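Local coordinates for OBCA, Oxalate Biosynthetic Component A (Burkholderia glumae, PDB 4NNB), which is a magnesium-binding protein with a domain of the TIM-barrel clan, modelled here as a single chain with an oxaloacetate ion at the metal, at residues I13-K18 with S279-R284; P199-T204 with G247-Q252; V223-R228 with D259-M264; A314-Q319 with Y324-D329. All coordinates share one frame; numbering follows the deposited sequence.

Interaction 1. Residues I13-K18 with S279-R284; sequences IGAVPK and SVRGDR. With OAA (oxaloacetate ion), chain C.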
loop_
_atom_site.group_PDB
_atom_site.type_symbol
_atom_site.label_atom_id
_atom_site.label_comp_id
_atom_site.label_asym_id
_atom_site.label_seq_id
_atom_site.Cartn_x
_atom_site.Cartn_y
_atom_site.Cartn_z
ATOM N N ILE A 13 -0.933 5.494 2.893
ATOM C CA ILE A 13 -0.118 4.914 3.963
ATOM C C ILE A 13 -0.412 3.454 4.236
ATOM O O ILE A 13 0.484 2.611 4.164
ATOM C CB ILE A 13 -0.258 5.680 5.289
ATOM C CG1 ILE A 13 0.007 7.168 5.083
ATOM C CG2 ILE A 13 0.696 5.094 6.352
ATOM C CD1 ILE A 13 -1.257 8.017 4.990
ATOM N N GLY A 14 -1.666 3.169 4.579
ATOM C CA GLY A 14 -2.071 1.828 4.935
ATOM C C GLY A 14 -1.446 1.257 6.191
ATOM O O GLY A 14 -0.819 1.965 6.987
ATOM N N ALA A 15 -1.626 -0.047 6.347
ATOM C CA ALA A 15 -1.112 -0.788 7.485
ATOM C C ALA A 15 0.167 -1.563 7.161
ATOM O O ALA A 15 1.013 -1.769 8.033
ATOM C CB ALA A 15 -2.181 -1.742 7.994
ATOM N N VAL A 16 0.304 -2.003 5.915
ATOM C CA VAL A 16 1.294 -3.034 5.590
ATOM C C VAL A 16 2.662 -2.558 5.063
ATOM O O VAL A 16 3.704 -2.982 5.587
ATOM C CB VAL A 16 0.689 -4.127 4.672
ATOM C CG1 VAL A 16 1.753 -5.141 4.259
ATOM C CG2 VAL A 16 -0.479 -4.823 5.393
ATOM N N PRO A 17 2.679 -1.688 4.034
ATOM C CA PRO A 17 4.011 -1.373 3.493
ATOM C C PRO A 17 4.897 -0.600 4.490
ATOM O O PRO A 17 4.382 0.003 5.442
ATOM C CB PRO A 17 3.698 -0.512 2.259
ATOM C CG PRO A 17 2.347 0.083 2.526
ATOM C CD PRO A 17 1.604 -1.002 3.300
ATOM N N LYS A 18 6.213 -0.625 4.284
ATOM C CA LYS A 18 7.118 0.114 5.162
ATOM C C LYS A 18 8.004 1.100 4.384
ATOM O O LYS A 18 8.308 0.884 3.215
ATOM C CB LYS A 18 7.980 -0.862 5.990
ATOM C CG LYS A 18 7.191 -1.680 7.027
ATOM C CD LYS A 18 8.101 -2.588 7.865
ATOM C CE LYS A 18 9.020 -1.766 8.764
ATOM N NZ LYS A 18 9.996 -2.599 9.548
ATOM N N SER A 279 -9.025 0.959 11.585
ATOM C CA SER A 279 -8.517 -0.410 11.624
ATOM C C SER A 279 -7.483 -0.649 12.740
ATOM O O SER A 279 -6.681 0.237 13.056
ATOM C CB SER A 279 -7.915 -0.745 10.259
ATOM O OG SER A 279 -7.192 -1.947 10.313
ATOM N N VAL A 280 -7.506 -1.836 13.354
ATOM C CA VAL A 280 -6.408 -2.210 14.259
ATOM C C VAL A 280 -5.603 -3.401 13.727
ATOM O O VAL A 280 -5.014 -4.174 14.495
ATOM C CB VAL A 280 -6.877 -2.463 15.716
ATOM C CG1 VAL A 280 -7.425 -1.183 16.326
ATOM C CG2 VAL A 280 -7.917 -3.578 15.780
ATOM N N ARG A 281 -5.579 -3.520 12.404
ATOM C CA ARG A 281 -4.767 -4.520 11.718
ATOM C C ARG A 281 -3.341 -4.546 12.267
ATOM O O ARG A 281 -2.732 -3.491 12.510
ATOM C CB ARG A 281 -4.746 -4.247 10.207
ATOM C CG ARG A 281 -3.507 -4.792 9.485
ATOM C CD ARG A 281 -3.804 -5.874 8.457
ATOM N NE ARG A 281 -4.175 -5.306 7.173
ATOM C CZ ARG A 281 -3.836 -5.798 5.981
ATOM N NH1 ARG A 281 -3.110 -6.900 5.860
ATOM N NH2 ARG A 281 -4.246 -5.170 4.895
ATOM N N GLY A 282 -2.835 -5.756 12.488
ATOM C CA GLY A 282 -1.497 -5.956 13.018
ATOM C C GLY A 282 -1.502 -5.914 14.532
ATOM O O GLY A 282 -0.522 -6.283 15.181
ATOM N N ASP A 283 -2.617 -5.468 15.095
ATOM C CA ASP A 283 -2.691 -5.186 16.518
ATOM C C ASP A 283 -3.946 -5.796 17.117
ATOM O O ASP A 283 -4.900 -5.087 17.447
ATOM C CB ASP A 283 -2.666 -3.670 16.749
ATOM C CG ASP A 283 -2.641 -3.292 18.217
ATOM O OD1 ASP A 283 -2.654 -4.189 19.088
ATOM O OD2 ASP A 283 -2.627 -2.078 18.502
ATOM N N ARG A 284 -3.940 -7.117 17.254
ATOM C CA ARG A 284 -4.919 -7.815 18.081
ATOM C C ARG A 284 -4.958 -7.244 19.505
ATOM O O ARG A 284 -4.049 -6.517 19.915
ATOM C CB ARG A 284 -4.566 -9.297 18.135
ATOM C CG ARG A 284 -3.084 -9.558 18.376
ATOM C CD ARG A 284 -2.801 -11.046 18.484
ATOM N NE ARG A 284 -3.833 -11.701 19.281
ATOM C CZ ARG A 284 -3.717 -12.911 19.813
ATOM N NH1 ARG A 284 -2.601 -13.612 19.640
ATOM N NH2 ARG A 284 -4.717 -13.416 20.523
HETATM O O1 OAA C . -10.451 0.293 7.813
HETATM O O2 OAA C . -8.608 1.190 6.836
HETATM O O4 OAA C . -5.954 -3.235 5.924
HETATM O O5 OAA C . -7.166 -3.377 7.873
HETATM O O3 OAA C . -6.628 -0.469 6.012
HETATM C C1 OAA C . -9.308 0.146 7.191
HETATM C C2 OAA C . -8.826 -1.257 6.895
HETATM C C3 OAA C . -7.361 -1.399 6.547
HETATM C C4 OAA C . -6.788 -2.736 6.803
#
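Ala15 and Val16, in the loop that follows strand 5-10, meet Arg281, in the loop that follows strand 273-276, beside the ligand pocket of a TIM-barrel domain. Loops at the C-terminal ends of the barrel strands form the binding site, as is usual for this fold, and here they flank an oxaloacetate ion. All the protein contact on the 279-284 side comes from the arginine. Ala15 CB packs against the aliphatic part of its chain, 3.6 Å from Arg281 CG. Farther out, one methyl of Val16 lies over a face of the guanidinium group, displaced toward the rim, with Val16 CG2 3.4 Å from Arg281 NH1. The arginine chain starts with CG anti to the backbone N (chi1 154°), then bends at its second and third torsions, which brings the guanidinium edge back toward the ligand. Two donors on that edge share a single carboxylate oxygen: Arg281 NE is 3.0 Å from O4 of oxaloacetate, and Arg281 NH2 is 2.8 Å from the same O4. The ligand at its edge and Val16 over its face limit how the guanidinium can turn, and Phe318 adds a cation-pi contact. The positive charge probably helps to hold the carboxylate. Val280 to Asp283 form a type II beta turn, with Gly282 at positive phi, closed by Asp283 N to Val280 O. Just before it, Ser279 forms an ST turn, its OG accepting from Arg281 N at 3.1 Å while donating to oxaloacetate O5 at 2.8 Å.

Interaction 2. Residues P199-T204 with G247-Q252; sequences PYLPIT and GSQRNQ
Ile203 and Gln249 cross at about a right angle, the end of the isoleucine meeting the carboxamide of the glutamine. Ile203 CD1 is 3.7 Å from Gln249 OE1, and the other branch follows closely, with Ile203 CG2 3.9 Å from the same oxygen. Both branches of one side chain therefore rest on a single polar atom. The first torsion of Ile203 (chi1 62°) sets CG1 between the backbone N and the carbonyl carbon, which leaves CD1 and CG2 both facing the glutamine oxygen, while Gln249 runs extended beyond CG and carries its amide to the isoleucine. Leu201 touches the group more loosely, its CD2 4.5 Å from Gln249 OE1. The oxygen is not left to these apolar neighbours: it accepts a hydrogen bond from Phe19 N of strand 18-19, which satisfies the buried oxygen and helps to hold the amide. The contact joins the loop leading into helix 205-217, whose N-cap is Thr204, to the approach of strand 250-251, which pairs antiparallel with barrel strand 222-229. At that approach Ser248 makes an ST turn, with Arg250 N 3.1 Å from Ser248 OG. Beyond it, Arg250 NH1 bonds Gln252 OE1 at 2.7 Å, the donor lying in the carbonyl plane on a lone pair.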
loop_
_atom_site.group_PDB
_atom_site.type_symbol
_atom_site.label_atom_id
_atom_site.label_comp_id
_atom_site.label_asym_id
_atom_site.label_seq_id
_atom_site.Cartn_x
_atom_site.Cartn_y
_atom_site.Cartn_z
ATOM N N PRO A 199 10.701 3.887 -0.814
ATOM C CA PRO A 199 11.429 5.037 -0.293
ATOM C C PRO A 199 10.549 6.284 -0.252
ATOM O O PRO A 199 11.023 7.326 0.208
ATOM C CB PRO A 199 12.544 5.229 -1.329
ATOM C CG PRO A 199 11.926 4.728 -2.618
ATOM C CD PRO A 199 11.161 3.508 -2.164
ATOM N N TYR A 200 9.300 6.179 -0.703
ATOM C CA TYR A 200 8.390 7.331 -0.722
ATOM C C TYR A 200 7.164 7.193 0.205
ATOM O O TYR A 200 6.284 8.056 0.205
ATOM C CB TYR A 200 7.919 7.615 -2.150
ATOM C CG TYR A 200 9.031 7.581 -3.166
ATOM C CD1 TYR A 200 10.038 8.542 -3.148
ATOM C CD2 TYR A 200 9.082 6.582 -4.135
ATOM C CE1 TYR A 200 11.077 8.520 -4.091
ATOM C CE2 TYR A 200 10.119 6.546 -5.086
ATOM C CZ TYR A 200 11.113 7.519 -5.050
ATOM O OH TYR A 200 12.142 7.504 -5.976
ATOM N N LEU A 201 7.102 6.113 0.977
ATOM C CA LEU A 201 5.994 5.926 1.917
ATOM C C LEU A 201 6.022 6.963 3.040
ATOM O O LEU A 201 7.005 7.054 3.780
ATOM C CB LEU A 201 6.037 4.532 2.544
ATOM C CG LEU A 201 4.755 4.196 3.317
ATOM C CD1 LEU A 201 3.654 3.793 2.342
ATOM C CD2 LEU A 201 5.010 3.096 4.361
ATOM N N PRO A 202 4.933 7.735 3.187
ATOM C CA PRO A 202 4.872 8.757 4.244
ATOM C C PRO A 202 4.375 8.192 5.567
ATOM O O PRO A 202 3.261 7.651 5.656
ATOM C CB PRO A 202 3.866 9.773 3.700
ATOM C CG PRO A 202 2.925 8.934 2.828
ATOM C CD PRO A 202 3.727 7.732 2.333
ATOM N N ILE A 203 5.202 8.326 6.598
ATOM C CA ILE A 203 4.849 7.768 7.897
ATOM C C ILE A 203 4.855 8.799 9.026
ATOM O O ILE A 203 4.618 8.461 10.184
ATOM C CB ILE A 203 5.754 6.589 8.242
ATOM C CG1 ILE A 203 7.222 7.027 8.337
ATOM C CG2 ILE A 203 5.594 5.489 7.203
ATOM C CD1 ILE A 203 8.154 5.884 8.724
ATOM N N THR A 204 5.103 10.057 8.679
ATOM C CA THR A 204 5.120 11.128 9.673
ATOM C C THR A 204 4.042 12.142 9.334
ATOM O O THR A 204 3.590 12.207 8.184
ATOM C CB THR A 204 6.486 11.841 9.712
ATOM O OG1 THR A 204 6.695 12.530 8.478
ATOM C CG2 THR A 204 7.606 10.849 9.940
ATOM N N GLY A 247 12.960 -0.321 13.012
ATOM C CA GLY A 247 11.678 0.083 13.572
ATOM C C GLY A 247 10.521 -0.680 12.940
ATOM O O GLY A 247 10.552 -0.981 11.745
ATOM N N SER A 248 9.495 -0.995 13.730
ATOM C CA SER A 248 8.365 -1.783 13.234
ATOM C C SER A 248 7.487 -1.019 12.229
ATOM O O SER A 248 6.879 -1.627 11.351
ATOM C CB SER A 248 7.483 -2.239 14.397
ATOM O OG SER A 248 6.789 -1.130 14.970
ATOM N N GLN A 249 7.422 0.301 12.369
ATOM C CA GLN A 249 6.469 1.134 11.616
ATOM C C GLN A 249 5.056 0.561 11.707
ATOM O O GLN A 249 4.281 0.626 10.749
ATOM C CB GLN A 249 6.896 1.273 10.151
ATOM C CG GLN A 249 8.363 1.674 9.973
ATOM C CD GLN A 249 8.694 1.972 8.534
ATOM O OE1 GLN A 249 7.804 2.302 7.739
ATOM N NE2 GLN A 249 9.974 1.861 8.180
ATOM N N ARG A 250 4.741 0.003 12.874
ATOM C CA ARG A 250 3.525 -0.769 13.074
ATOM C C ARG A 250 2.276 0.091 12.876
ATOM O O ARG A 250 2.216 1.244 13.311
ATOM C CB ARG A 250 3.533 -1.387 14.479
ATOM C CG ARG A 250 2.367 -2.308 14.768
ATOM C CD ARG A 250 2.415 -2.879 16.197
ATOM N NE ARG A 250 2.666 -1.824 17.171
ATOM C CZ ARG A 250 1.719 -1.083 17.742
ATOM N NH1 ARG A 250 0.435 -1.289 17.457
ATOM N NH2 ARG A 250 2.053 -0.136 18.607
ATOM N N ASN A 251 1.282 -0.481 12.210
ATOM C CA ASN A 251 0.019 0.206 12.012
ATOM C C ASN A 251 -0.599 0.501 13.358
ATOM O O ASN A 251 -0.696 -0.391 14.199
ATOM C CB ASN A 251 -0.941 -0.657 11.211
ATOM C CG ASN A 251 -2.238 0.063 10.917
ATOM O OD1 ASN A 251 -2.244 1.096 10.235
ATOM N ND2 ASN A 251 -3.345 -0.479 11.413
ATOM N N GLN A 252 -1.009 1.749 13.556
ATOM C CA GLN A 252 -1.521 2.201 14.845
ATOM C C GLN A 252 -2.188 3.569 14.721
ATOM O O GLN A 252 -1.623 4.507 14.136
ATOM C CB GLN A 252 -0.374 2.273 15.862
ATOM C CG GLN A 252 -0.813 2.734 17.233
ATOM C CD GLN A 252 -1.798 1.760 17.855
ATOM O OE1 GLN A 252 -1.522 0.561 17.961
ATOM N NE2 GLN A 252 -2.965 2.265 18.246
#

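Interaction 3. Residues V223-R228 with D259-M264; sequences VHLHTR and DAIVPM. With MG (magnesium ion), chain B; OAA (oxaloacetate ion), chain C.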
loop_
_atom_site.group_PDB
_atom_site.type_symbol
_atom_site.label_atom_id
_atom_site.label_comp_id
_atom_site.label_asym_id
_atom_site.label_seq_id
_atom_site.Cartn_x
_atom_site.Cartn_y
_atom_site.Cartn_z
ATOM N N VAL A 223 -9.123 11.258 0.666
ATOM C CA VAL A 223 -7.867 10.649 1.078
ATOM C C VAL A 223 -8.071 9.773 2.317
ATOM O O VAL A 223 -8.467 10.267 3.379
ATOM C CB VAL A 223 -6.785 11.705 1.368
ATOM C CG1 VAL A 223 -5.442 11.018 1.652
ATOM C CG2 VAL A 223 -6.657 12.680 0.177
ATOM N N HIS A 224 -7.806 8.479 2.162
ATOM C CA HIS A 224 -7.935 7.504 3.257
ATOM C C HIS A 224 -6.591 7.412 3.993
ATOM O O HIS A 224 -5.567 7.097 3.393
ATOM C CB HIS A 224 -8.364 6.147 2.673
ATOM C CG HIS A 224 -8.318 4.998 3.641
ATOM N ND1 HIS A 224 -9.230 4.843 4.672
ATOM C CD2 HIS A 224 -7.504 3.916 3.702
ATOM C CE1 HIS A 224 -8.960 3.733 5.333
ATOM N NE2 HIS A 224 -7.911 3.150 4.766
ATOM N N LEU A 225 -6.604 7.700 5.290
ATOM C CA LEU A 225 -5.385 7.831 6.082
ATOM C C LEU A 225 -5.201 6.724 7.116
ATOM O O LEU A 225 -6.168 6.291 7.753
ATOM C CB LEU A 225 -5.406 9.178 6.825
ATOM C CG LEU A 225 -5.323 10.425 5.937
ATOM C CD1 LEU A 225 -5.386 11.708 6.769
ATOM C CD2 LEU A 225 -4.029 10.382 5.115
ATOM N N HIS A 226 -3.951 6.288 7.276
ATOM C CA HIS A 226 -3.509 5.562 8.465
ATOM C C HIS A 226 -2.369 6.347 9.108
ATOM O O HIS A 226 -1.708 7.165 8.453
ATOM C CB HIS A 226 -2.918 4.193 8.111
ATOM C CG HIS A 226 -3.911 3.168 7.658
ATOM N ND1 HIS A 226 -4.063 1.958 8.298
ATOM C CD2 HIS A 226 -4.745 3.140 6.588
ATOM C CE1 HIS A 226 -4.964 1.233 7.656
ATOM N NE2 HIS A 226 -5.394 1.928 6.616
ATOM N N THR A 227 -2.116 6.066 10.380
ATOM C CA THR A 227 -0.898 6.494 11.047
ATOM C C THR A 227 -0.094 5.264 11.459
ATOM O O THR A 227 -0.611 4.143 11.450
ATOM C CB THR A 227 -1.198 7.367 12.279
ATOM O OG1 THR A 227 -2.209 6.730 13.079
ATOM C CG2 THR A 227 -1.689 8.749 11.842
ATOM N N ARG A 228 1.172 5.482 11.807
ATOM C CA ARG A 228 2.077 4.406 12.200
ATOM C C ARG A 228 2.798 4.783 13.486
ATOM O O ARG A 228 3.117 5.947 13.706
ATOM C CB ARG A 228 3.145 4.158 11.123
ATOM C CG ARG A 228 2.617 3.808 9.729
ATOM C CD ARG A 228 1.856 2.496 9.697
ATOM N NE ARG A 228 1.556 2.131 8.315
ATOM C CZ ARG A 228 2.401 1.471 7.524
ATOM N NH1 ARG A 228 3.584 1.071 7.992
ATOM N NH2 ARG A 228 2.057 1.191 6.275
ATOM N N ASP A 259 -3.882 14.933 15.374
ATOM C CA ASP A 259 -4.024 16.305 15.879
ATOM C C ASP A 259 -3.198 17.274 15.041
ATOM O O ASP A 259 -3.545 18.451 14.899
ATOM C CB ASP A 259 -3.570 16.388 17.338
ATOM C CG ASP A 259 -4.611 15.856 18.306
ATOM O OD1 ASP A 259 -5.749 15.566 17.868
ATOM O OD2 ASP A 259 -4.286 15.759 19.507
ATOM N N ALA A 260 -2.114 16.756 14.477
ATOM C CA ALA A 260 -1.250 17.532 13.593
ATOM C C ALA A 260 -1.758 17.479 12.150
ATOM O O ALA A 260 -1.926 18.518 11.500
ATOM C CB ALA A 260 0.185 17.027 13.681
ATOM N N ILE A 261 -2.033 16.270 11.658
ATOM C CA ILE A 261 -2.416 16.088 10.253
ATOM C C ILE A 261 -3.693 16.820 9.851
ATOM O O ILE A 261 -3.715 17.510 8.828
ATOM C CB ILE A 261 -2.524 14.586 9.870
ATOM C CG1 ILE A 261 -1.150 13.926 9.971
ATOM C CG2 ILE A 261 -3.095 14.420 8.472
ATOM C CD1 ILE A 261 -1.182 12.407 10.169
ATOM N N VAL A 262 -4.758 16.664 10.633
ATOM C CA VAL A 262 -6.038 17.251 10.255
ATOM C C VAL A 262 -5.958 18.767 9.986
ATOM O O VAL A 262 -6.345 19.209 8.904
ATOM C CB VAL A 262 -7.184 16.886 11.239
ATOM C CG1 VAL A 262 -8.437 17.665 10.900
ATOM C CG2 VAL A 262 -7.451 15.364 11.201
ATOM N N PRO A 263 -5.431 19.562 10.939
ATOM C CA PRO A 263 -5.362 20.996 10.615
ATOM C C PRO A 263 -4.257 21.355 9.608
ATOM O O PRO A 263 -4.413 22.350 8.897
ATOM C CB PRO A 263 -5.071 21.647 11.971
ATOM C CG PRO A 263 -4.352 20.600 12.736
ATOM C CD PRO A 263 -5.000 19.297 12.323
ATOM N N MET A 264 -3.178 20.582 9.530
ATOM C CA MET A 264 -2.128 20.907 8.561
ATOM C C MET A 264 -2.654 20.729 7.140
ATOM O O MET A 264 -2.428 21.576 6.271
ATOM C CB MET A 264 -0.841 20.109 8.813
ATOM C CG MET A 264 -0.103 20.556 10.078
ATOM S SD MET A 264 1.501 19.770 10.328
ATOM C CE MET A 264 1.110 18.098 9.915
HETATM MG MG MG B . -6.961 1.302 5.372
HETATM O O1 OAA C . -10.451 0.293 7.813
HETATM O O2 OAA C . -8.608 1.190 6.836
HETATM O O4 OAA C . -5.954 -3.235 5.924
HETATM O O5 OAA C . -7.166 -3.377 7.873
HETATM O O3 OAA C . -6.628 -0.469 6.012
HETATM C C1 OAA C . -9.308 0.146 7.191
HETATM C C2 OAA C . -8.826 -1.257 6.895
HETATM C C3 OAA C . -7.361 -1.399 6.547
HETATM C C4 OAA C . -6.788 -2.736 6.803
HETATM O O HOH W 1 -8.292 0.193 3.918
#
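Leu225 and Ile261 run antiparallel alongside each other, with Leu225 CD1 3.9 Å from Ile261 CG2. The other branch of the isoleucine reaches along the strand to the next residue on the same face, placing Ile261 CD1 4.1 Å from Thr227 CG2. With CG1 anti to the carbonyl carbon (chi1 -65°) and CG2 anti to the backbone N, the two branches part, CG2 to Leu225 and CD1, beyond CG1, to Thr227. This is the packing of an alpha/beta barrel: helix 255-268 covers strand 222-229 and leads on to the parallel neighbour, strand 273-276, in a beta-alpha-beta connection. Pro263 kinks that helix, for its N has no bond to the preceding turn. Thr227 is anchored at its hydroxyl to Gln252 O and Val254 N. Away from the helix, His224 and His226 turn to the magnesium ion, with His224 NE2 2.2 Å and His226 NE2 2.1 Å from the metal. Oxaloacetate chelates it through O2 at 2.2 Å and O3 at 1.9 Å, and a water at 2.3 Å with Glu475 completes six ligands. Second-shell residues help to orient the imidazoles through their far nitrogens: His226 ND1 bonds Asn251 OD1, and His224 ND1 bonds Asn275 OD1 weakly.

Interaction 4. Residues A314-Q319 with Y324-D329; sequences AAVVFQ and YDNAPD. With OAA (oxaloacetate ion), chain C.
Backbone hydrogen bonds join Val316 and Tyr324 in a single antiparallel bridge, a hydrogen-bonded pair that closes the short loop between them. Val316 N donates to Tyr324 O at 2.9 Å in a nearly straight bond (174°), and Tyr324 N returns one to Val316 O, also at 2.9 Å but more bent. A side-chain bond extends the pairing: Asn326 ND2 donates to Ala314 O at 2.9 Å, approaching from above the carbonyl plane and not along a lone pair. The other end of that amide is held by Arg292, which bonds Asn326 OD1 and Asp325 O.

Apolar packing centres on Val316. Its CB makes a CH-pi contact over one face of the Tyr324 ring, 4.3 Å from the centroid and 17° off the normal, and Val316 CG2 lies 4.1 Å from Tyr324 CZ. Its other methyl, CG1, lies over a face of the Phe318 ring, toward the rim. The two rings meet each other with Phe318 CE1 4.3 Å from Tyr324 CE1. The tyrosine gets there through chi1 of 51°, which folds its ring back over the valine.

Contacts with the ligand come from the ring ends. Tyr324 OH is 2.9 Å from oxaloacetate O5, which lies near the ring plane, and Phe318 CZ borders the same carboxylate, 3.9 Å from O4.

Strand 317-318 pairs antiparallel with strand 383-386 at the margin of a small sheet, Ala314 packs on helix 352-359, and Asn326 leads through the N-cap Ala327 into helix 328-341.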
loop_
_atom_site.group_PDB
_atom_site.type_symbol
_atom_site.label_atom_id
_atom_site.label_comp_id
_atom_site.label_asym_id
_atom_site.label_seq_id
_atom_site.Cartn_x
_atom_site.Cartn_y
_atom_site.Cartn_z
ATOM N N ALA A 314 -17.982 -6.806 10.433
ATOM C CA ALA A 314 -17.746 -8.204 10.765
ATOM C C ALA A 314 -16.264 -8.316 11.037
ATOM O O ALA A 314 -15.497 -7.408 10.679
ATOM C CB ALA A 314 -18.130 -9.137 9.603
ATOM N N ALA A 315 -15.859 -9.432 11.638
ATOM C CA ALA A 315 -14.443 -9.744 11.799
ATOM C C ALA A 315 -13.769 -9.742 10.428
ATOM O O ALA A 315 -14.353 -10.204 9.440
ATOM C CB ALA A 315 -14.268 -11.102 12.465
ATOM N N VAL A 316 -12.553 -9.212 10.359
ATOM C CA VAL A 316 -11.793 -9.230 9.104
ATOM C C VAL A 316 -10.657 -10.232 9.296
ATOM O O VAL A 316 -9.785 -10.022 10.126
ATOM C CB VAL A 316 -11.242 -7.832 8.753
ATOM C CG1 VAL A 316 -10.389 -7.891 7.483
ATOM C CG2 VAL A 316 -12.389 -6.850 8.540
ATOM N N VAL A 317 -10.704 -11.340 8.563
ATOM C CA VAL A 317 -9.768 -12.434 8.780
ATOM C C VAL A 317 -9.019 -12.707 7.479
ATOM O O VAL A 317 -9.451 -13.535 6.667
ATOM C CB VAL A 317 -10.497 -13.721 9.234
ATOM C CG1 VAL A 317 -9.474 -14.779 9.664
ATOM C CG2 VAL A 317 -11.494 -13.420 10.387
ATOM N N PHE A 318 -7.915 -11.987 7.271
ATOM C CA PHE A 318 -7.124 -12.135 6.046
ATOM C C PHE A 318 -6.548 -13.546 5.953
ATOM O O PHE A 318 -5.979 -14.047 6.924
ATOM C CB PHE A 318 -5.944 -11.159 6.044
ATOM C CG PHE A 318 -6.335 -9.705 6.050
ATOM C CD1 PHE A 318 -6.302 -8.973 7.229
ATOM C CD2 PHE A 318 -6.703 -9.063 4.878
ATOM C CE1 PHE A 318 -6.647 -7.625 7.241
ATOM C CE2 PHE A 318 -7.046 -7.708 4.883
ATOM C CZ PHE A 318 -7.019 -6.996 6.069
ATOM N N GLN A 319 -6.663 -14.179 4.790
ATOM C CA GLN A 319 -6.014 -15.479 4.602
ATOM C C GLN A 319 -4.518 -15.368 4.830
ATOM O O GLN A 319 -3.902 -16.287 5.363
ATOM C CB GLN A 319 -6.326 -16.067 3.227
ATOM C CG GLN A 319 -7.792 -16.474 3.068
ATOM C CD GLN A 319 -7.992 -17.486 1.963
ATOM O OE1 GLN A 319 -7.069 -18.228 1.617
ATOM N NE2 GLN A 319 -9.193 -17.520 1.393
ATOM N N TYR A 324 -8.496 -8.589 12.319
ATOM C CA TYR A 324 -8.986 -7.978 13.559
ATOM C C TYR A 324 -10.503 -8.091 13.648
ATOM O O TYR A 324 -11.214 -8.061 12.634
ATOM C CB TYR A 324 -8.571 -6.497 13.664
ATOM C CG TYR A 324 -8.930 -5.709 12.433
ATOM C CD1 TYR A 324 -8.137 -5.776 11.295
ATOM C CD2 TYR A 324 -10.068 -4.910 12.394
ATOM C CE1 TYR A 324 -8.458 -5.077 10.152
ATOM C CE2 TYR A 324 -10.398 -4.200 11.241
ATOM C CZ TYR A 324 -9.576 -4.296 10.128
ATOM O OH TYR A 324 -9.863 -3.612 8.970
ATOM N N ASP A 325 -10.992 -8.198 14.875
ATOM C CA ASP A 325 -12.427 -8.348 15.115
ATOM C C ASP A 325 -13.144 -7.011 15.010
ATOM O O ASP A 325 -12.549 -5.941 15.189
ATOM C CB ASP A 325 -12.663 -8.955 16.507
ATOM C CG ASP A 325 -14.081 -9.527 16.681
ATOM O OD1 ASP A 325 -14.813 -9.701 15.685
ATOM O OD2 ASP A 325 -14.446 -9.816 17.829
ATOM N N ASN A 326 -14.426 -7.090 14.692
ATOM C CA ASN A 326 -15.332 -5.976 14.848
ATOM C C ASN A 326 -16.607 -6.549 15.440
ATOM O O ASN A 326 -17.496 -6.959 14.707
ATOM C CB ASN A 326 -15.607 -5.303 13.501
ATOM C CG ASN A 326 -14.331 -4.747 12.851
ATOM O OD1 ASN A 326 -13.902 -3.629 13.151
ATOM N ND2 ASN A 326 -13.715 -5.542 11.981
ATOM N N ALA A 327 -16.673 -6.604 16.766
ATOM C CA ALA A 327 -17.790 -7.268 17.455
ATOM C C ALA A 327 -19.069 -6.410 17.451
ATOM O O ALA A 327 -18.993 -5.183 17.296
ATOM C CB ALA A 327 -17.382 -7.604 18.867
ATOM N N PRO A 328 -20.248 -7.047 17.638
ATOM C CA PRO A 328 -21.503 -6.286 17.681
ATOM C C PRO A 328 -21.545 -5.168 18.738
ATOM O O PRO A 328 -22.077 -4.108 18.422
ATOM C CB PRO A 328 -22.547 -7.363 18.000
ATOM C CG PRO A 328 -21.956 -8.625 17.443
ATOM C CD PRO A 328 -20.489 -8.503 17.723
ATOM N N ASP A 329 -21.021 -5.386 19.945
ATOM C CA ASP A 329 -21.051 -4.328 20.966
ATOM C C ASP A 329 -20.154 -3.145 20.593
ATOM O O ASP A 329 -20.547 -1.973 20.713
ATOM C CB ASP A 329 -20.726 -4.859 22.378
ATOM C CG ASP A 329 -19.352 -5.499 22.481
ATOM O OD1 ASP A 329 -18.792 -5.953 21.459
ATOM O OD2 ASP A 329 -18.827 -5.578 23.605
HETATM O O1 OAA C . -10.451 0.293 7.813
HETATM O O2 OAA C . -8.608 1.190 6.836
HETATM O O4 OAA C . -5.954 -3.235 5.924
HETATM O O5 OAA C . -7.166 -3.377 7.873
HETATM O O3 OAA C . -6.628 -0.469 6.012
HETATM C C1 OAA C . -9.308 0.146 7.191
HETATM C C2 OAA C . -8.826 -1.257 6.895
HETATM C C3 OAA C . -7.361 -1.399 6.547
HETATM C C4 OAA C . -6.788 -2.736 6.803
#

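How the interactions relate
Interactions 1, 3 and 4 all touch the oxaloacetate ion: 3 through the magnesium ion, which binds O2 of one carboxylate and the keto oxygen O3, 1 and 4 at the carboxylate bearing O4 and O5. Interactions 1 and 4 also meet directly, Arg281 NE lying 3.4 Å from Phe318 CE1. Interactions 3 and 4 do not touch, their nearest atoms being about 7 Å apart, but both reach the ligand. Interaction 1 is tied to 3 by Arg228 NE, 2.7 Å from Gly14 O. Interaction 2 does not touch the ligand; it joins interaction 1 through Lys18 NZ, 2.8 Å from Gly247 O. Asn251, whose OD1 faces His226, also places ND2 3.3 Å from Arg281 O, connecting interactions 1, 2 and 3.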